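Local coordinates for protein 2-hydroxy-3-oxopropionate reductase (Polaromonas sp. JS666, PDB 4DLL) that probably catalyses the reversible NAD(P)H-dependent reduction of 2-hydroxy-3-oxopropionate (tartronate semialdehyde) to glycerate, at residues 116-121 against 141-146; 121-126 against 146-151. All coordinates share one frame; numbering follows the deposited sequence.

In the fold
Contacts 1 and 2 are successive stretches of a single parallel strand pairing, 119-122 against 144-151, with helix 128-140 as the connection between the two strands. Their centres lie 14 Å apart, and they share Leu121 and Leu146. Contact 1, about 21 Å from the centre of the chain, is the start of the pairing; contact 2, about 7 Å from that centre, is its C-terminal end, where the strands part. His145 and Asp122 bring the two together in packing, NE2 of the one lying 4.2 Å from CB of the other. Contact 2 lies near the probable dinucleotide-binding glycine-rich turn, and of the two contacts it alone is touched by the second subunit, at Ser151.

Contact 1: 116-121 against 141-146; sequences PGSLFL and LGIAHL
The parallel beta-alpha-beta unit of strand 119-122, helix 128-140 and strand 144-151 begins its strand pairing here, Leu119 beside Ala144, Phe120 beside His145 and Leu121 beside Leu146. A weak bond from Ala144 N to Ser118 O opens the ladder; Phe120 then binds through both its backbone groups, its N giving to Ala144 O at 3.0 Å and its O accepting from Leu146 N at 3.1 Å. The same Phe120 O receives the CA-H of His145, CA to O 3.3 Å. On one face the rings of Phe120 and His145 run side by side, each with CG anti to its own backbone N (chi1 179° and -173°). The planes are nearly parallel, 25° apart, yet offset so far that little of one ring covers the other, and the touch is between Phe120 CD1 and His145 CD2, 3.5 Å. With Phe120 replaced by alanine, the CD2 side of the imidazole would probably lose this neighbour, and a gap is likely to open toward Leu138. On the other face Leu119 places CG 3.7 Å from Ala144 CB and CD2 3.8 Å from Leu146 CD1, and Leu121 lies alongside Leu146. Helix 170-183 packs on this aliphatic face through Ser176 and Asp172, while helix 128-140 covers the ring face through His134, Ala135 and Leu138; strand 90-93 continues the sheet beyond strand 119-122.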
loop_
_atom_site.group_PDB
_atom_site.type_symbol
_atom_site.label_atom_id
_atom_site.label_comp_id
_atom_site.label_asym_id
_atom_site.label_seq_id
_atom_site.Cartn_x
_atom_site.Cartn_y
_atom_site.Cartn_z
ATOM N N PRO A 116 -37.510 21.919 -2.482
ATOM C CA PRO A 116 -37.887 20.517 -2.440
ATOM C C PRO A 116 -37.252 19.819 -3.670
ATOM O O PRO A 116 -36.974 20.466 -4.681
ATOM C CB PRO A 116 -39.436 20.559 -2.518
ATOM C CG PRO A 116 -39.829 22.023 -2.474
ATOM C CD PRO A 116 -38.620 22.764 -2.970
ATOM N N GLY A 117 -36.961 18.532 -3.546
ATOM C CA GLY A 117 -36.259 17.771 -4.610
ATOM C C GLY A 117 -34.731 17.945 -4.675
ATOM O O GLY A 117 -34.058 17.250 -5.412
ATOM N N SER A 118 -34.179 18.871 -3.915
ATOM C CA SER A 118 -32.778 19.165 -4.031
ATOM C C SER A 118 -31.985 18.063 -3.302
ATOM O O SER A 118 -32.530 17.346 -2.453
ATOM C CB SER A 118 -32.479 20.559 -3.427
ATOM O OG SER A 118 -32.805 20.581 -2.033
ATOM N N LEU A 119 -30.697 18.001 -3.572
ATOM C CA LEU A 119 -29.822 17.011 -2.972
ATOM C C LEU A 119 -28.671 17.702 -2.245
ATOM O O LEU A 119 -28.151 18.691 -2.738
ATOM C CB LEU A 119 -29.207 16.108 -4.063
ATOM C CG LEU A 119 -29.850 14.734 -4.266
ATOM C CD1 LEU A 119 -31.193 14.874 -5.047
ATOM C CD2 LEU A 119 -28.913 13.741 -4.934
ATOM N N PHE A 120 -28.272 17.130 -1.108
ATOM C CA PHE A 120 -27.144 17.583 -0.356
ATOM C C PHE A 120 -26.063 16.511 -0.376
ATOM O O PHE A 120 -26.310 15.411 0.023
ATOM C CB PHE A 120 -27.565 17.902 1.065
ATOM C CG PHE A 120 -26.448 18.366 1.966
ATOM C CD1 PHE A 120 -25.721 17.445 2.719
ATOM C CD2 PHE A 120 -26.194 19.712 2.141
ATOM C CE1 PHE A 120 -24.696 17.837 3.616
ATOM C CE2 PHE A 120 -25.173 20.146 3.025
ATOM C CZ PHE A 120 -24.417 19.192 3.768
ATOM N N LEU A 121 -24.880 16.869 -0.869
ATOM C CA LEU A 121 -23.730 15.978 -1.002
ATOM C C LEU A 121 -22.747 16.378 0.058
ATOM O O LEU A 121 -22.198 17.481 -0.017
ATOM C CB LEU A 121 -23.080 16.130 -2.390
ATOM C CG LEU A 121 -23.450 15.078 -3.455
ATOM C CD1 LEU A 121 -24.917 14.808 -3.550
ATOM C CD2 LEU A 121 -22.914 15.424 -4.824
ATOM N N LEU A 141 -37.100 17.062 6.156
ATOM C CA LEU A 141 -37.465 18.277 5.448
ATOM C C LEU A 141 -37.652 18.100 3.939
ATOM O O LEU A 141 -37.733 19.080 3.225
ATOM C CB LEU A 141 -36.440 19.380 5.743
ATOM C CG LEU A 141 -36.359 19.914 7.187
ATOM C CD1 LEU A 141 -35.195 20.863 7.388
ATOM C CD2 LEU A 141 -37.660 20.593 7.613
ATOM N N GLY A 142 -37.722 16.872 3.447
ATOM C CA GLY A 142 -37.874 16.631 1.986
ATOM C C GLY A 142 -36.570 16.756 1.174
ATOM O O GLY A 142 -36.566 16.892 -0.062
ATOM N N ILE A 143 -35.443 16.715 1.864
ATOM C CA ILE A 143 -34.142 16.887 1.184
ATOM C C ILE A 143 -33.313 15.627 1.345
ATOM O O ILE A 143 -33.082 15.148 2.476
ATOM C CB ILE A 143 -33.302 18.059 1.762
ATOM C CG1 ILE A 143 -34.091 19.371 1.845
ATOM C CG2 ILE A 143 -32.029 18.252 0.976
ATOM C CD1 ILE A 143 -33.570 20.216 2.985
ATOM N N ALA A 144 -32.885 15.125 0.188
ATOM C CA ALA A 144 -32.003 13.983 0.043
ATOM C C ALA A 144 -30.585 14.298 0.501
ATOM O O ALA A 144 -30.147 15.417 0.481
ATOM C CB ALA A 144 -32.001 13.461 -1.496
ATOM N N HIS A 145 -29.860 13.267 0.867
ATOM C CA HIS A 145 -28.526 13.366 1.405
ATOM C C HIS A 145 -27.791 12.156 0.857
ATOM O O HIS A 145 -28.325 11.055 0.864
ATOM C CB HIS A 145 -28.622 13.226 2.907
ATOM C CG HIS A 145 -27.339 13.472 3.645
ATOM N ND1 HIS A 145 -26.391 12.489 3.832
ATOM C CD2 HIS A 145 -26.897 14.558 4.324
ATOM C CE1 HIS A 145 -25.386 12.981 4.537
ATOM N NE2 HIS A 145 -25.666 14.231 4.839
ATOM N N LEU A 146 -26.585 12.372 0.339
ATOM C CA LEU A 146 -25.635 11.285 0.144
ATOM C C LEU A 146 -24.392 11.711 0.834
ATOM O O LEU A 146 -24.164 12.910 0.959
ATOM C CB LEU A 146 -25.236 11.153 -1.309
ATOM C CG LEU A 146 -26.223 10.475 -2.172
ATOM C CD1 LEU A 146 -27.172 11.544 -2.420
ATOM C CD2 LEU A 146 -25.400 10.191 -3.404
#

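Contact 2: 121-126 against 146-151; sequences LDMASI and LDTPVS
With CG of selenomethionine Met123 anti to its carbonyl carbon (chi1 -62°) and the chain bent at chi3 (141°), its end turns back across Thr148. CG comes 3.5 Å from Thr148 O, and CE touches both Thr148 OG1 and Val150 CG1, the latter at 3.8 Å. Thr148 holds OG1 between its own backbone N and carbonyl carbon, chi1 73°, directing the hydroxyl among apolar groups: Leu121 CG is 3.9 Å from OG1, which is buried and has no polar partner in the model. The backbones are joined through Asp122, whose N gives an almost straight bond to Leu146 O, 3.1 Å, in the carbonyl plane, and whose O accepts from Thr148 N at 2.8 Å, the donor tilted out of Asp122's own carbonyl plane. Beyond Thr148 the ladder stops, and a water spans the opening, donating to Met123 O and accepting from Val150 N at 2.9 Å. The Asp147 carboxylate leaves the pairing for the backbone N of Gly193, just before helix 194-222, and of Gln196 in its first turn. This is the C-terminal end of a Rossmann-type beta-alpha-beta pairing, the sheet edge where such domains bind their dinucleotide; Met123 comes close to the probable glycine-rich motif (Gly38, Gly40, Gly43) but makes no contact with it.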
loop_
_atom_site.group_PDB
_atom_site.type_symbol
_atom_site.label_atom_id
_atom_site.label_comp_id
_atom_site.label_asym_id
_atom_site.label_seq_id
_atom_site.Cartn_x
_atom_site.Cartn_y
_atom_site.Cartn_z
ATOM N N LEU A 121 -24.880 16.869 -0.869
ATOM C CA LEU A 121 -23.730 15.978 -1.002
ATOM C C LEU A 121 -22.747 16.378 0.058
ATOM O O LEU A 121 -22.198 17.481 -0.017
ATOM C CB LEU A 121 -23.080 16.130 -2.390
ATOM C CG LEU A 121 -23.450 15.078 -3.455
ATOM C CD1 LEU A 121 -24.917 14.808 -3.550
ATOM C CD2 LEU A 121 -22.914 15.424 -4.824
ATOM N N ASP A 122 -22.532 15.510 1.046
ATOM C CA ASP A 122 -21.494 15.765 2.029
ATOM C C ASP A 122 -20.194 15.062 1.702
ATOM O O ASP A 122 -20.110 13.836 1.704
ATOM C CB ASP A 122 -21.926 15.498 3.473
ATOM C CG ASP A 122 -21.060 16.295 4.469
ATOM O OD1 ASP A 122 -19.898 16.660 4.087
ATOM O OD2 ASP A 122 -21.535 16.602 5.601
HETATM N N MSE A 123 -19.210 15.893 1.369
HETATM C CA MSE A 123 -17.837 15.494 1.081
HETATM C C MSE A 123 -16.956 15.721 2.269
HETATM O O MSE A 123 -15.915 15.123 2.351
HETATM C CB MSE A 123 -17.261 16.318 -0.050
HETATM C CG MSE A 123 -18.018 16.128 -1.307
HETATM SE SE MSE A 123 -16.891 16.631 -2.816
HETATM C CE MSE A 123 -17.568 15.072 -4.048
ATOM N N ALA A 124 -17.335 16.596 3.180
ATOM C CA ALA A 124 -16.578 16.739 4.454
ATOM C C ALA A 124 -16.226 15.350 5.105
ATOM O O ALA A 124 -16.923 14.353 4.893
ATOM C CB ALA A 124 -17.370 17.575 5.390
ATOM N N SER A 125 -15.122 15.248 5.839
ATOM C CA SER A 125 -14.895 14.030 6.646
ATOM C C SER A 125 -15.697 14.201 7.959
ATOM O O SER A 125 -15.579 15.215 8.665
ATOM C CB SER A 125 -13.381 13.709 6.876
ATOM O OG SER A 125 -12.814 12.898 5.820
ATOM N N ILE A 126 -16.545 13.217 8.243
ATOM C CA ILE A 126 -17.656 13.361 9.198
ATOM C C ILE A 126 -17.978 11.928 9.586
ATOM O O ILE A 126 -17.785 11.032 8.755
ATOM C CB ILE A 126 -18.844 14.132 8.500
ATOM C CG1 ILE A 126 -18.880 15.571 8.984
ATOM C CG2 ILE A 126 -20.226 13.532 8.740
ATOM C CD1 ILE A 126 -20.193 16.257 8.680
ATOM N N LEU A 146 -26.585 12.372 0.339
ATOM C CA LEU A 146 -25.635 11.285 0.144
ATOM C C LEU A 146 -24.392 11.711 0.834
ATOM O O LEU A 146 -24.164 12.910 0.959
ATOM C CB LEU A 146 -25.236 11.153 -1.309
ATOM C CG LEU A 146 -26.223 10.475 -2.172
ATOM C CD1 LEU A 146 -27.172 11.544 -2.420
ATOM C CD2 LEU A 146 -25.400 10.191 -3.404
ATOM N N ASP A 147 -23.552 10.751 1.193
ATOM C CA ASP A 147 -22.300 11.103 1.829
ATOM C C ASP A 147 -21.302 10.585 0.828
ATOM O O ASP A 147 -21.319 9.384 0.509
ATOM C CB ASP A 147 -22.134 10.522 3.281
ATOM C CG ASP A 147 -22.463 9.035 3.388
ATOM O OD1 ASP A 147 -23.639 8.625 3.149
ATOM O OD2 ASP A 147 -21.556 8.263 3.756
ATOM N N THR A 148 -20.522 11.511 0.275
ATOM C CA THR A 148 -19.701 11.244 -0.879
ATOM C C THR A 148 -18.256 11.738 -0.716
ATOM O O THR A 148 -17.791 12.627 -1.470
ATOM C CB THR A 148 -20.361 11.780 -2.213
ATOM O OG1 THR A 148 -20.288 13.199 -2.290
ATOM C CG2 THR A 148 -21.833 11.364 -2.302
ATOM N N PRO A 149 -17.534 11.188 0.286
ATOM C CA PRO A 149 -16.074 11.502 0.394
ATOM C C PRO A 149 -15.235 10.996 -0.741
ATOM O O PRO A 149 -15.643 10.049 -1.470
ATOM C CB PRO A 149 -15.651 10.794 1.671
ATOM C CG PRO A 149 -16.684 9.756 1.863
ATOM C CD PRO A 149 -17.969 10.299 1.358
ATOM N N VAL A 150 -14.075 11.620 -0.880
ATOM C CA VAL A 150 -13.135 11.375 -1.976
ATOM C C VAL A 150 -11.764 10.920 -1.497
ATOM O O VAL A 150 -11.360 11.192 -0.350
ATOM C CB VAL A 150 -13.008 12.591 -2.940
ATOM C CG1 VAL A 150 -14.440 13.107 -3.339
ATOM C CG2 VAL A 150 -12.144 13.728 -2.327
ATOM N N SER A 151 -11.087 10.138 -2.319
ATOM C CA SER A 151 -9.642 9.991 -2.175
ATOM C C SER A 151 -8.975 10.392 -3.513
ATOM O O SER A 151 -9.633 10.377 -4.572
ATOM C CB SER A 151 -9.285 8.566 -1.736
ATOM O OG SER A 151 -7.871 8.430 -1.479
HETATM O O HOH W 1 -13.618 13.614 1.216
#